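Local coordinates for GCN5-related N-acetyltransferase (Anabaena variabilis, PDB 2OZG), which binds coenzyme A as a member of the GNAT acetyltransferase family and probably acetylates amine substrates, perhaps aminoglycosides, at residues R232-L237 with W261-I266; V259-K262 with A268-L271; N164-E169 with D210-Y215; Q283-L288 with T357-P362; E39-G44 with L192-D197. All blocks are in the same frame, centred on the assembly; numbering follows the deposited sequence. Where two conformers were deposited one is given.

Contact 1: R232-L237 with W261-I266; sequences RDWVTL and WKSSVI
Trp234 spends its indole N-H on the backbone of the next strand: NE1 donates to Lys262 O over 2.7 Å, bridging two parallel strands by a side chain where they have begun to part. The strands belong to the unit of strand 227-236, helix 239-250 and strand 258-263, the beta-alpha-beta crossover of the GNAT fold, whose two parallel strands characteristically splay into a V. Here the short axes of 232-236 and 261-263 diverge by 60°. In a classic GNAT domain such a cleft receives the acyl-CoA; in this one an indole lies across it. With CG of Trp234 between the backbone N and the carbonyl carbon (chi1 56°), the ring swings toward strand 258-263. Lys262 O lies at the indole edge near its plane, and NE1 approaches it almost in line with the carbonyl bond, an in-plane bond that would resist rotation of the ring. The second indole closes in as well: the edge of Trp261 is turned to the face of Trp234 in an offset edge-to-face pair with planes at 66°. The nearest atoms of the pair are Trp261 CD1 and Trp234 NE1, 3.7 Å apart. Upstream, Arg232 and Asp233 both face Ile217 in a classic beta bulge, and Asp233 forms a salt bridge with Arg184. Past the strand, Ser264 makes an ST turn, its OG accepting from Ile266 N at 3.2 Å. At the benzo end of Trp234, CZ2 comes to 4.0 Å from OG of Ser263, a hydroxyl hydrogen-bonded to OD1 of Asp267.

Contact 2: V259-K262 with A268-L271; sequences VTWK and ALTL
The indole of Trp261 meets Thr270 at its edge, where methyl CG2 lies in the ring plane 3.7 Å from CZ2 of the tryptophan. Leu269 comes in obliquely at the pyrrole end, its CD1 3.7 Å from Trp261 NE1. Further aromatic rings surround the same indole: Trp140 lies against it at a shallow tilt and Trp246 meets it edge-to-face. The two aliphatic groups thus share one side of the indole, Leu269 touching the NE1 and CD1 part and Thr270 the adjoining CZ2 and CH2 part, although the nearest CA atoms, those of Trp261 and Leu269, are 10.3 Å apart. On Thr270 the methyl takes the place beside the backbone N (OG1 chi1 48°), from which it reaches the indole rim; OG1 has a partner next to the turn and, in addition, a weak bond from Arg285 NH1 of the second subunit. Residues 269-271 form a tight 3-10 turn, with Leu271 N bonded to Ala268 O at 3.0 Å. Asp267 OD2 accepts from Thr270 N, while OD1 takes a weak bond from Trp261 NE1. Trp246 adds an N-H bond to Leu269 O. Cut back to an alanine, Trp261 would probably leave a gap between strand and turn, with Leu269 CD1 and Thr270 CG2 robbed of their ring and Asp267 without its weak indole donor. No hydrogen bond joins the two segments; methyls meet the indole rim, packing the loop after strand 258-263 onto the strand it has just left, and Asp267 supplies one polar link, a weak one, between turn and ring.

Contact 3: N164-E169 with D210-Y215; sequences NPIFHE and DKPQGY
The edge of Phe167 points into the face of Tyr215, with CD1 standing 3.4 Å above the phenol plane and over its centre. This edge-to-face pair has planes at 63° and centroids 4.7 Å apart. CG of Tyr215 stands between backbone N and carbonyl carbon (chi1 70°), turning the ring to the helix. One residue earlier on the helix, Ile166 CG2 rests on Pro212 CG at 3.9 Å, the two side chains crossing at about a right angle. Behind this shell, the tyrosine OH is hydrogen-bonded to Asp233 OD2. Phe167 is placed by the start of helix 165-177, where Asn164 is the N-cap and its OD1 accepts from Ile166 N at 3.1 Å, the donor standing above the carbonyl plane. The helix packs here on strand 211-222, and Leu205 of strand 202-206 touches Ile166, Phe167 and Tyr215. Gln213 and Gly214 both face Ile206, a classic beta bulge. A leucine in place of Tyr215 would probably leave Phe167 without a flat face to meet and Asp233 without its phenol partner. Helix and strand are thus joined by apolar and aromatic surfaces, while the tyrosine hydroxyl reaches on to a buried carboxylate.

Contact 4: Q283-L288 with T357-P362; sequences QDRWML and TSLFTP
Two domains meet here: strand 279-290, at the end of the second GNAT region, and the loop after helix 349-357 of the sterol carrier protein-like domain. The helix ends in a Schellman motif at Ser358, and Leu359 and Phe360 follow in the loop that comes against Arg285. That arginine runs out extended from CG to NE, and its guanidinium is met over one face by the rim of Phe360, with CZ of the ring 3.8 Å from Arg285 NH1. The planes stand 78° apart, so the phenyl presents its edge and not its pi cloud. Leu359 lies alongside more loosely, its CD2 4.5 Å from CD of Arg285, and also backs the phenyl, its CG lying 3.7 Å above one face of the Phe360 ring. A little along the strand, Leu288 CD1 and Thr357 CG2 touch at 4.1 Å as their side chains slide past each other. The Thr357 methyl is anti to the carbonyl carbon (OG1 chi1 64°), which directs OG1 away from Leu288; that hydroxyl bonds Ala134 O and takes a weak bond from Leu359 N. Around the arginine, NH1 bonds Gln133 OE1, and NH2 reaches Asp267 O of the second subunit. Since guanidinium N-H groups point outward in their own plane, a phenyl rim over the face can cover the buried cation without displacing these bonds. Between the two segments no hydrogen bond forms; the charge is probably eased by neutral oxygens, Gln133 OE1 in the chain and Asp267 O with, weakly, Thr270 OG1 of the second subunit.

Contact 5: E39-G44 with L192-D197; sequences EIYVKG and LNRTLD
Arg194 lays its guanidinium against the side of helix 37-45, meeting three residues in three different ways. Ile40 slides past the arginine in the opposite direction, so that methyl CG2 comes to 3.5 Å from NE of Arg194, oblique to the guanidinium. Gly44 lies at the guanidinium edge, near its plane, its CA 3.8 Å from Arg194 NH2; the bare CA lets that edge come close. Tyr41 turns its own ring edge to the group, CD1 lying 4.2 Å from NH1 of Arg194, so no aromatic face is offered to the cation. The arginine leaves its loop with CG opposite the backbone N (chi1 -177°) and then bends at chi3 (-66°), which brings the flat end round against the helix. No direct hydrogen bond joins the two segments. The polar link is a water in the guanidinium plane, which accepts from Arg194 NH2 at 2.9 Å and donates to Tyr41 O at 2.7 Å. A peptide oxygen of the helix is thereby coupled to a positive charge through one solvent molecule, in a contact at the surface of the protein. In the fold, this joins a helix of the first GNAT region to the loop between helix 186-192 and strand 202-206 of the second. On one side Tyr41 packs on Ala83 and Ala84 of strand 75-87, its side chain about 7 Å from the bound coenzyme A; on the other, Leu192 O and Arg194 O both accept from Arg232 NH1 of strand 227-236.

Overall arrangement
Contacts 1 and 2 share Trp261, their centres 6 Å apart, and join two sides of the same buried aromatic cluster. Contact 3 adjoins contact 1 along the neighbouring strand: Tyr215 N meets Val235 O at 2.9 Å. Contact 5 is linked to contact 1 through the backbone oxygens that hold Arg232, although the centres are 22 Å apart. Contact 4 lies about 17 Å from contact 1 between centres, and both reach the second subunit, whose Asp267 and Thr270 serve Arg285. The Tyr41 side chain of contact 5 is about 7 Å from coenzyme A, that of Arg285 in contact 4 about 13 Å. The side chain of Thr270 in contact 2 is about 10 Å from that of Glu275, a CoA-binding residue whose ligand is not bound to this chain.

Contact 1: R232-L237 with W261-I266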
# COMPACT_ATOMS: atom_id res chain seq x y z
N ARG A 232 13.00 13.03 -20.07
CA ARG A 232 12.37 12.45 -21.27
C ARG A 232 13.33 12.23 -22.41
O ARG A 232 13.04 11.41 -23.26
CB ARG A 232 11.18 13.26 -21.74
CG ARG A 232 11.44 14.72 -21.87
CD ARG A 232 10.20 15.53 -22.34
NE ARG A 232 9.07 15.48 -21.42
CZ ARG A 232 7.88 16.02 -21.70
NH1 ARG A 232 7.66 16.65 -22.85
NH2 ARG A 232 6.90 15.95 -20.84
N ASP A 233 14.46 12.92 -22.43
CA ASP A 233 15.44 12.68 -23.48
C ASP A 233 16.77 13.17 -22.93
O ASP A 233 16.81 14.08 -22.13
CB ASP A 233 15.06 13.45 -24.76
CG ASP A 233 15.87 13.03 -25.97
OD1 ASP A 233 16.43 11.90 -25.97
OD2 ASP A 233 15.87 13.84 -26.95
N TRP A 234 17.85 12.50 -23.31
CA TRP A 234 19.16 12.91 -22.89
C TRP A 234 20.13 12.42 -23.94
O TRP A 234 19.85 11.43 -24.64
CB TRP A 234 19.52 12.35 -21.49
CG TRP A 234 19.41 10.79 -21.43
CD1 TRP A 234 18.32 10.10 -21.07
CD2 TRP A 234 20.41 9.82 -21.76
NE1 TRP A 234 18.56 8.78 -21.14
CE2 TRP A 234 19.84 8.58 -21.60
CE3 TRP A 234 21.71 9.89 -22.25
CZ2 TRP A 234 20.52 7.41 -21.85
CZ3 TRP A 234 22.38 8.76 -22.51
CH2 TRP A 234 21.79 7.51 -22.34
N VAL A 235 21.29 13.11 -24.00
CA VAL A 235 22.40 12.72 -24.81
C VAL A 235 23.71 12.91 -24.02
O VAL A 235 23.90 13.93 -23.35
CB VAL A 235 22.45 13.47 -26.18
CG1 VAL A 235 23.83 13.38 -26.83
CG2 VAL A 235 21.37 12.93 -27.12
N THR A 236 24.60 11.90 -24.07
CA THR A 236 25.94 11.96 -23.45
C THR A 236 26.92 11.35 -24.45
O THR A 236 26.88 10.13 -24.72
CB THR A 236 26.02 11.28 -22.06
OG1 THR A 236 25.64 9.92 -22.18
CG2 THR A 236 25.05 11.94 -21.10
N LEU A 237 27.75 12.20 -25.06
CA LEU A 237 28.67 11.72 -26.10
C LEU A 237 30.03 11.32 -25.58
O LEU A 237 30.77 10.61 -26.27
CB LEU A 237 28.84 12.73 -27.23
CG LEU A 237 27.57 13.14 -27.97
CD1 LEU A 237 27.92 14.17 -29.04
CD2 LEU A 237 26.90 11.93 -28.59
N TRP A 261 14.71 8.04 -15.89
CA TRP A 261 15.20 8.25 -17.25
C TRP A 261 14.99 6.99 -18.06
O TRP A 261 14.92 5.86 -17.50
CB TRP A 261 16.68 8.66 -17.25
CG TRP A 261 17.66 7.58 -16.97
CD1 TRP A 261 18.50 7.02 -17.88
CD2 TRP A 261 17.99 6.94 -15.69
NE1 TRP A 261 19.29 6.07 -17.27
CE2 TRP A 261 18.97 5.98 -15.95
CE3 TRP A 261 17.51 7.07 -14.38
CZ2 TRP A 261 19.55 5.19 -14.93
CZ3 TRP A 261 18.04 6.27 -13.40
CH2 TRP A 261 19.04 5.36 -13.67
N LYS A 262 15.05 7.14 -19.37
CA LYS A 262 14.92 5.98 -20.28
C LYS A 262 16.31 5.62 -20.82
O LYS A 262 17.08 6.47 -21.17
CB LYS A 262 13.95 6.27 -21.42
CG LYS A 262 12.55 6.48 -20.86
CD LYS A 262 11.50 6.73 -21.96
CE LYS A 262 11.24 5.50 -22.78
NZ LYS A 262 10.20 5.87 -23.78
N SER A 263 16.59 4.33 -20.81
CA SER A 263 17.80 3.82 -21.26
C SER A 263 17.57 2.39 -21.82
O SER A 263 16.46 1.95 -22.17
CB SER A 263 18.79 3.82 -20.11
OG SER A 263 20.08 3.65 -20.59
N SER A 264 18.69 1.73 -21.99
CA SER A 264 18.74 0.37 -22.35
C SER A 264 18.42 -0.48 -21.13
O SER A 264 18.58 -0.04 -19.97
CB SER A 264 20.17 0.04 -22.69
OG SER A 264 20.19 -1.34 -22.95
N VAL A 265 18.08 -1.74 -21.37
CA VAL A 265 17.83 -2.63 -20.24
C VAL A 265 19.14 -2.89 -19.50
O VAL A 265 19.15 -3.00 -18.29
CB VAL A 265 17.10 -3.89 -20.72
CG1 VAL A 265 16.77 -4.78 -19.57
CG2 VAL A 265 15.77 -3.47 -21.41
N ILE A 266 20.25 -2.97 -20.23
CA ILE A 266 21.55 -3.05 -19.62
C ILE A 266 22.14 -1.64 -19.66
O ILE A 266 23.02 -1.34 -20.44
CB ILE A 266 22.50 -4.05 -20.34
CG1 ILE A 266 21.81 -5.38 -20.52
CG2 ILE A 266 23.77 -4.25 -19.48
CD1 ILE A 266 21.72 -6.10 -19.26

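Contact 2: V259-K262 with A268-L271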
# COMPACT_ATOMS: atom_id res chain seq x y z
N VAL A 259 14.42 10.32 -9.45
CA VAL A 259 14.66 10.68 -10.83
C VAL A 259 14.42 9.45 -11.69
O VAL A 259 14.81 8.31 -11.32
CB VAL A 259 16.11 11.14 -11.10
CG1 VAL A 259 16.31 11.39 -12.60
CG2 VAL A 259 16.46 12.38 -10.31
N THR A 260 13.76 9.66 -12.83
CA THR A 260 13.61 8.61 -13.84
C THR A 260 14.21 9.03 -15.17
O THR A 260 14.27 10.22 -15.51
CB THR A 260 12.11 8.27 -14.12
OG1 THR A 260 11.48 9.40 -14.76
CG2 THR A 260 11.37 7.94 -12.88
N TRP A 261 14.71 8.04 -15.89
CA TRP A 261 15.20 8.25 -17.25
C TRP A 261 14.99 6.99 -18.06
O TRP A 261 14.92 5.86 -17.50
CB TRP A 261 16.68 8.66 -17.25
CG TRP A 261 17.66 7.58 -16.97
CD1 TRP A 261 18.50 7.02 -17.88
CD2 TRP A 261 17.99 6.94 -15.69
NE1 TRP A 261 19.29 6.07 -17.27
CE2 TRP A 261 18.97 5.98 -15.95
CE3 TRP A 261 17.51 7.07 -14.38
CZ2 TRP A 261 19.55 5.19 -14.93
CZ3 TRP A 261 18.04 6.27 -13.40
CH2 TRP A 261 19.04 5.36 -13.67
N LYS A 262 15.05 7.14 -19.37
CA LYS A 262 14.92 5.98 -20.28
C LYS A 262 16.31 5.62 -20.82
O LYS A 262 17.08 6.47 -21.17
CB LYS A 262 13.95 6.27 -21.42
CG LYS A 262 12.55 6.48 -20.86
CD LYS A 262 11.50 6.73 -21.96
CE LYS A 262 11.24 5.50 -22.78
NZ LYS A 262 10.20 5.87 -23.78
N ALA A 268 24.25 1.56 -19.17
CA ALA A 268 25.64 1.86 -18.88
C ALA A 268 25.87 3.06 -17.93
O ALA A 268 26.92 3.15 -17.27
CB ALA A 268 26.38 2.10 -20.21
N LEU A 269 24.91 3.99 -17.87
CA LEU A 269 25.05 5.16 -17.02
C LEU A 269 25.17 4.76 -15.54
O LEU A 269 25.92 5.37 -14.79
CB LEU A 269 23.85 6.11 -17.18
CG LEU A 269 23.56 6.78 -18.54
CD1 LEU A 269 22.44 7.77 -18.34
CD2 LEU A 269 24.72 7.46 -19.16
N THR A 270 24.49 3.69 -15.15
CA THR A 270 24.53 3.20 -13.77
C THR A 270 25.90 2.61 -13.42
O THR A 270 26.20 2.37 -12.25
CB THR A 270 23.41 2.19 -13.51
OG1 THR A 270 23.37 1.21 -14.55
CG2 THR A 270 22.04 2.89 -13.46
N LEU A 271 26.75 2.42 -14.41
CA LEU A 271 28.09 1.88 -14.14
C LEU A 271 28.87 2.89 -13.28
O LEU A 271 29.67 2.51 -12.44
CB LEU A 271 28.83 1.56 -15.46
CG LEU A 271 30.29 1.10 -15.31
CD1 LEU A 271 30.38 -0.16 -14.51
CD2 LEU A 271 30.90 0.92 -16.65

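Contact 3: N164-E169 with D210-Y215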
# COMPACT_ATOMS: atom_id res chain seq x y z
N ASN A 164 15.58 24.05 -32.00
CA ASN A 164 16.97 24.37 -31.75
C ASN A 164 17.82 23.30 -32.38
O ASN A 164 17.77 22.14 -31.96
CB ASN A 164 17.24 24.47 -30.25
CG ASN A 164 18.64 24.95 -29.94
OD1 ASN A 164 19.52 24.93 -30.79
ND2 ASN A 164 18.85 25.40 -28.71
N PRO A 165 18.64 23.67 -33.39
CA PRO A 165 19.34 22.63 -34.11
C PRO A 165 20.42 21.95 -33.29
O PRO A 165 20.87 20.88 -33.67
CB PRO A 165 19.97 23.37 -35.31
CG PRO A 165 19.37 24.73 -35.29
CD PRO A 165 19.01 25.01 -33.89
N ILE A 166 20.84 22.56 -32.20
CA ILE A 166 21.89 21.94 -31.44
C ILE A 166 21.43 20.56 -30.98
O ILE A 166 22.19 19.62 -31.04
CB ILE A 166 22.33 22.79 -30.25
CG1 ILE A 166 22.84 24.15 -30.68
CG2 ILE A 166 23.45 22.07 -29.52
CD1 ILE A 166 23.95 24.09 -31.74
N PHE A 167 20.17 20.47 -30.55
CA PHE A 167 19.58 19.22 -30.07
C PHE A 167 19.53 18.19 -31.17
O PHE A 167 19.89 17.03 -30.91
CB PHE A 167 18.18 19.45 -29.50
CG PHE A 167 18.19 20.13 -28.16
CD1 PHE A 167 18.29 19.38 -26.99
CD2 PHE A 167 18.15 21.51 -28.05
CE1 PHE A 167 18.30 19.99 -25.77
CE2 PHE A 167 18.18 22.12 -26.81
CZ PHE A 167 18.27 21.37 -25.68
N HIS A 168 19.05 18.56 -32.34
CA HIS A 168 19.04 17.60 -33.47
C HIS A 168 20.42 17.07 -33.75
O HIS A 168 20.58 15.93 -33.98
CB HIS A 168 18.48 18.20 -34.80
CG HIS A 168 18.73 17.33 -36.02
ND1 HIS A 168 18.02 16.17 -36.29
CD2 HIS A 168 19.65 17.43 -37.02
CE1 HIS A 168 18.48 15.60 -37.40
NE2 HIS A 168 19.47 16.34 -37.86
N GLU A 169 21.42 17.94 -33.69
CA GLU A 169 22.77 17.56 -34.05
C GLU A 169 23.47 16.64 -33.05
O GLU A 169 24.24 15.78 -33.43
CB GLU A 169 23.58 18.81 -34.36
CG GLU A 169 22.98 19.59 -35.54
CD GLU A 169 23.59 20.97 -35.69
OE1 GLU A 169 24.46 21.33 -34.87
OE2 GLU A 169 23.20 21.69 -36.64
N ASP A 210 29.71 26.56 -26.81
CA ASP A 210 29.97 26.27 -28.23
C ASP A 210 30.69 24.94 -28.47
O ASP A 210 31.20 24.70 -29.56
CB ASP A 210 30.81 27.41 -28.88
CG ASP A 210 30.26 28.82 -28.59
OD1 ASP A 210 29.01 29.00 -28.55
OD2 ASP A 210 31.11 29.74 -28.43
N LYS A 211 30.77 24.09 -27.45
CA LYS A 211 31.37 22.75 -27.58
C LYS A 211 30.44 21.77 -26.85
O LYS A 211 30.85 21.07 -25.92
CB LYS A 211 32.78 22.74 -27.00
N PRO A 212 29.17 21.72 -27.28
CA PRO A 212 28.24 20.86 -26.59
C PRO A 212 28.60 19.40 -26.70
O PRO A 212 28.96 18.94 -27.78
CB PRO A 212 26.91 21.14 -27.28
CG PRO A 212 27.19 21.90 -28.47
CD PRO A 212 28.55 22.44 -28.41
N GLN A 213 28.46 18.67 -25.59
CA GLN A 213 28.75 17.26 -25.53
C GLN A 213 27.56 16.40 -25.13
O GLN A 213 27.64 15.20 -25.09
CB GLN A 213 29.92 17.04 -24.60
CG GLN A 213 31.21 17.71 -25.11
CD GLN A 213 32.44 17.27 -24.36
OE1 GLN A 213 32.68 16.07 -24.19
NE2 GLN A 213 33.24 18.26 -23.91
N GLY A 214 26.43 17.03 -24.87
CA GLY A 214 25.25 16.29 -24.51
C GLY A 214 24.17 17.24 -24.08
O GLY A 214 24.36 18.46 -24.11
N TYR A 215 23.04 16.67 -23.65
CA TYR A 215 21.94 17.49 -23.22
C TYR A 215 20.98 16.69 -22.33
O TYR A 215 21.09 15.43 -22.20
CB TYR A 215 21.25 18.13 -24.45
CG TYR A 215 20.46 17.18 -25.36
CD1 TYR A 215 19.25 16.66 -24.96
CD2 TYR A 215 20.88 16.89 -26.66
CE1 TYR A 215 18.52 15.76 -25.79
CE2 TYR A 215 20.14 16.07 -27.49
CZ TYR A 215 18.96 15.50 -27.06
OH TYR A 215 18.24 14.71 -27.95

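Contact 4: Q283-L288 with T357-P362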
# COMPACT_ATOMS: atom_id res chain seq x y z
N GLN A 283 9.47 -1.69 -18.37
CA GLN A 283 10.11 -1.95 -19.64
C GLN A 283 9.08 -2.41 -20.65
O GLN A 283 7.96 -2.83 -20.31
CB GLN A 283 11.15 -3.03 -19.49
CG GLN A 283 10.55 -4.35 -19.14
CD GLN A 283 11.58 -5.42 -19.08
OE1 GLN A 283 12.17 -5.78 -20.11
NE2 GLN A 283 11.79 -5.97 -17.88
N ASP A 284 9.44 -2.27 -21.92
CA ASP A 284 8.59 -2.64 -23.02
C ASP A 284 9.45 -3.13 -24.17
O ASP A 284 10.58 -2.68 -24.34
CB ASP A 284 7.80 -1.42 -23.50
CG ASP A 284 6.71 -1.02 -22.55
OD1 ASP A 284 5.61 -1.59 -22.64
OD2 ASP A 284 6.94 -0.11 -21.71
N ARG A 285 8.94 -4.11 -24.91
CA ARG A 285 9.56 -4.45 -26.16
C ARG A 285 8.71 -3.93 -27.28
O ARG A 285 7.55 -4.21 -27.37
CB ARG A 285 9.81 -5.94 -26.31
CG ARG A 285 10.82 -6.44 -25.31
CD ARG A 285 10.97 -7.96 -25.38
NE ARG A 285 11.88 -8.38 -24.35
CZ ARG A 285 12.05 -9.62 -23.94
NH1 ARG A 285 11.38 -10.61 -24.53
NH2 ARG A 285 12.86 -9.88 -22.92
N TRP A 286 9.35 -3.16 -28.16
CA TRP A 286 8.74 -2.78 -29.38
C TRP A 286 8.95 -3.86 -30.43
O TRP A 286 9.85 -4.73 -30.32
CB TRP A 286 9.22 -1.41 -29.85
CG TRP A 286 10.64 -1.08 -29.62
CD1 TRP A 286 11.16 -0.46 -28.51
CD2 TRP A 286 11.73 -1.27 -30.52
NE1 TRP A 286 12.52 -0.29 -28.67
CE2 TRP A 286 12.88 -0.71 -29.91
CE3 TRP A 286 11.85 -1.86 -31.79
CZ2 TRP A 286 14.13 -0.71 -30.53
CZ3 TRP A 286 13.07 -1.84 -32.40
CH2 TRP A 286 14.21 -1.27 -31.77
N MSE A 287 8.15 -3.77 -31.49
CA MSE A 287 8.16 -4.76 -32.50
C MSE A 287 8.54 -4.20 -33.80
O MSE A 287 8.32 -3.02 -34.08
CB MSE A 287 6.78 -5.33 -32.59
CG MSE A 287 6.33 -6.15 -31.40
SE MSE A 287 4.58 -7.01 -31.70
CE MSE A 287 4.98 -8.85 -31.03
N LEU A 288 9.05 -5.07 -34.66
CA LEU A 288 9.50 -4.69 -36.02
C LEU A 288 8.95 -5.65 -37.06
O LEU A 288 8.84 -6.85 -36.83
CB LEU A 288 11.05 -4.74 -36.06
CG LEU A 288 11.71 -4.24 -37.37
CD1 LEU A 288 12.89 -3.31 -37.19
CD2 LEU A 288 12.08 -5.44 -38.28
N THR A 357 17.58 -7.29 -35.69
CA THR A 357 17.87 -6.26 -34.67
C THR A 357 18.87 -6.62 -33.59
O THR A 357 19.26 -5.74 -32.79
CB THR A 357 16.56 -5.91 -33.93
OG1 THR A 357 16.09 -7.05 -33.22
CG2 THR A 357 15.54 -5.43 -34.91
N SER A 358 19.30 -7.87 -33.55
CA SER A 358 20.19 -8.37 -32.51
C SER A 358 19.56 -8.41 -31.13
O SER A 358 20.27 -8.45 -30.15
CB SER A 358 21.50 -7.55 -32.40
OG SER A 358 21.90 -7.18 -33.67
N LEU A 359 18.24 -8.45 -31.04
CA LEU A 359 17.63 -8.59 -29.72
C LEU A 359 18.01 -9.94 -29.12
O LEU A 359 18.33 -10.04 -27.92
CB LEU A 359 16.08 -8.50 -29.84
CG LEU A 359 15.34 -8.61 -28.52
CD1 LEU A 359 15.76 -7.54 -27.54
CD2 LEU A 359 13.84 -8.59 -28.73
N PHE A 360 17.85 -10.99 -29.93
CA PHE A 360 18.23 -12.35 -29.58
C PHE A 360 19.21 -12.88 -30.58
O PHE A 360 19.14 -12.52 -31.78
CB PHE A 360 16.98 -13.24 -29.51
CG PHE A 360 16.04 -12.82 -28.41
CD1 PHE A 360 16.46 -12.87 -27.11
CD2 PHE A 360 14.77 -12.35 -28.69
CE1 PHE A 360 15.60 -12.46 -26.06
CE2 PHE A 360 13.93 -11.96 -27.67
CZ PHE A 360 14.34 -12.00 -26.38
N THR A 361 20.13 -13.71 -30.10
CA THR A 361 21.16 -14.30 -30.93
C THR A 361 20.58 -15.46 -31.68
O THR A 361 19.51 -15.96 -31.33
CB THR A 361 22.33 -14.88 -30.11
OG1 THR A 361 21.84 -15.93 -29.23
CG2 THR A 361 23.06 -13.80 -29.33
N PRO A 362 21.23 -15.85 -32.79
CA PRO A 362 20.76 -17.02 -33.48
C PRO A 362 20.52 -18.22 -32.61
O PRO A 362 19.50 -18.89 -32.77
CB PRO A 362 21.85 -17.25 -34.57
CG PRO A 362 22.29 -15.91 -34.92
CD PRO A 362 22.27 -15.13 -33.56

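Contact 5: E39-G44 with L192-D197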
# COMPACT_ATOMS: atom_id res chain seq x y z
N GLU A 39 -6.91 16.58 -30.63
CA GLU A 39 -6.64 17.62 -31.65
C GLU A 39 -5.16 17.98 -31.71
O GLU A 39 -4.54 18.06 -32.77
CB GLU A 39 -7.40 18.93 -31.36
CG GLU A 39 -8.92 18.87 -31.34
N ILE A 40 -4.59 18.23 -30.55
CA ILE A 40 -3.18 18.59 -30.42
C ILE A 40 -2.32 17.48 -30.99
O ILE A 40 -1.34 17.72 -31.69
CB ILE A 40 -2.79 18.77 -28.93
CG1 ILE A 40 -3.55 19.95 -28.34
CG2 ILE A 40 -1.29 18.97 -28.78
CD1 ILE A 40 -3.66 19.91 -26.84
N TYR A 41 -2.69 16.24 -30.67
CA TYR A 41 -1.96 15.05 -31.10
C TYR A 41 -2.01 14.90 -32.60
O TYR A 41 -0.95 14.75 -33.26
CB TYR A 41 -2.56 13.82 -30.43
CG TYR A 41 -1.87 12.52 -30.81
CD1 TYR A 41 -0.57 12.24 -30.38
CD2 TYR A 41 -2.51 11.57 -31.59
CE1 TYR A 41 0.07 11.07 -30.77
CE2 TYR A 41 -1.88 10.38 -31.97
CZ TYR A 41 -0.59 10.14 -31.56
OH TYR A 41 0.01 8.92 -31.92
N VAL A 42 -3.23 14.92 -33.15
CA VAL A 42 -3.44 14.79 -34.61
C VAL A 42 -2.71 15.88 -35.36
O VAL A 42 -2.08 15.63 -36.39
CB VAL A 42 -4.97 14.77 -34.95
CG1 VAL A 42 -5.21 14.88 -36.45
CG2 VAL A 42 -5.60 13.51 -34.45
N LYS A 43 -2.79 17.10 -34.81
CA LYS A 43 -2.11 18.28 -35.37
C LYS A 43 -0.58 18.14 -35.33
O LYS A 43 0.12 18.54 -36.27
CB LYS A 43 -2.55 19.54 -34.61
CG LYS A 43 -1.91 20.86 -35.07
N GLY A 44 -0.04 17.59 -34.25
CA GLY A 44 1.39 17.43 -34.13
C GLY A 44 1.94 16.45 -35.16
O GLY A 44 3.06 16.62 -35.66
N LEU A 192 8.09 15.60 -27.44
CA LEU A 192 9.08 15.95 -26.42
C LEU A 192 8.99 17.38 -25.95
O LEU A 192 9.29 17.69 -24.82
CB LEU A 192 10.49 15.75 -26.95
CG LEU A 192 10.98 14.30 -27.07
CD1 LEU A 192 12.25 14.24 -27.88
CD2 LEU A 192 11.17 13.68 -25.71
N ASN A 193 8.63 18.25 -26.85
CA ASN A 193 8.47 19.66 -26.52
C ASN A 193 7.08 19.96 -25.91
O ASN A 193 6.78 21.09 -25.52
CB ASN A 193 8.74 20.45 -27.80
CG ASN A 193 8.95 21.89 -27.56
OD1 ASN A 193 9.83 22.30 -26.81
ND2 ASN A 193 8.13 22.70 -28.19
N ARG A 194 6.23 18.95 -25.80
CA ARG A 194 4.87 19.17 -25.34
C ARG A 194 4.69 18.84 -23.88
O ARG A 194 5.09 17.76 -23.41
CB ARG A 194 3.95 18.27 -26.16
CG ARG A 194 2.44 18.37 -25.89
CD ARG A 194 1.76 17.29 -26.77
NE ARG A 194 1.91 17.56 -28.21
CZ ARG A 194 1.95 16.63 -29.18
NH1 ARG A 194 1.91 15.33 -28.89
NH2 ARG A 194 2.07 17.02 -30.44
N THR A 195 4.09 19.77 -23.16
CA THR A 195 3.79 19.56 -21.76
C THR A 195 2.40 20.09 -21.41
O THR A 195 1.79 20.88 -22.14
CB THR A 195 4.77 20.36 -20.85
OG1 THR A 195 4.72 21.74 -21.22
CG2 THR A 195 6.20 19.86 -21.01
N LEU A 196 1.93 19.64 -20.26
CA LEU A 196 0.74 20.16 -19.63
C LEU A 196 0.95 21.65 -19.26
O LEU A 196 2.09 22.07 -18.95
CB LEU A 196 0.50 19.34 -18.35
CG LEU A 196 0.34 17.82 -18.60
CD1 LEU A 196 0.26 16.97 -17.33
CD2 LEU A 196 -0.90 17.60 -19.46
N ASP A 197 -0.14 22.44 -19.28
CA ASP A 197 -0.13 23.87 -18.82
C ASP A 197 0.42 23.94 -17.40
O ASP A 197 1.08 24.90 -17.01
CB ASP A 197 -1.53 24.49 -18.84
CG ASP A 197 -2.03 24.77 -20.25
OD1 ASP A 197 -1.84 23.92 -21.14
OD2 ASP A 197 -2.66 25.84 -20.44
O HOH W 1 1.53 14.70 -32.17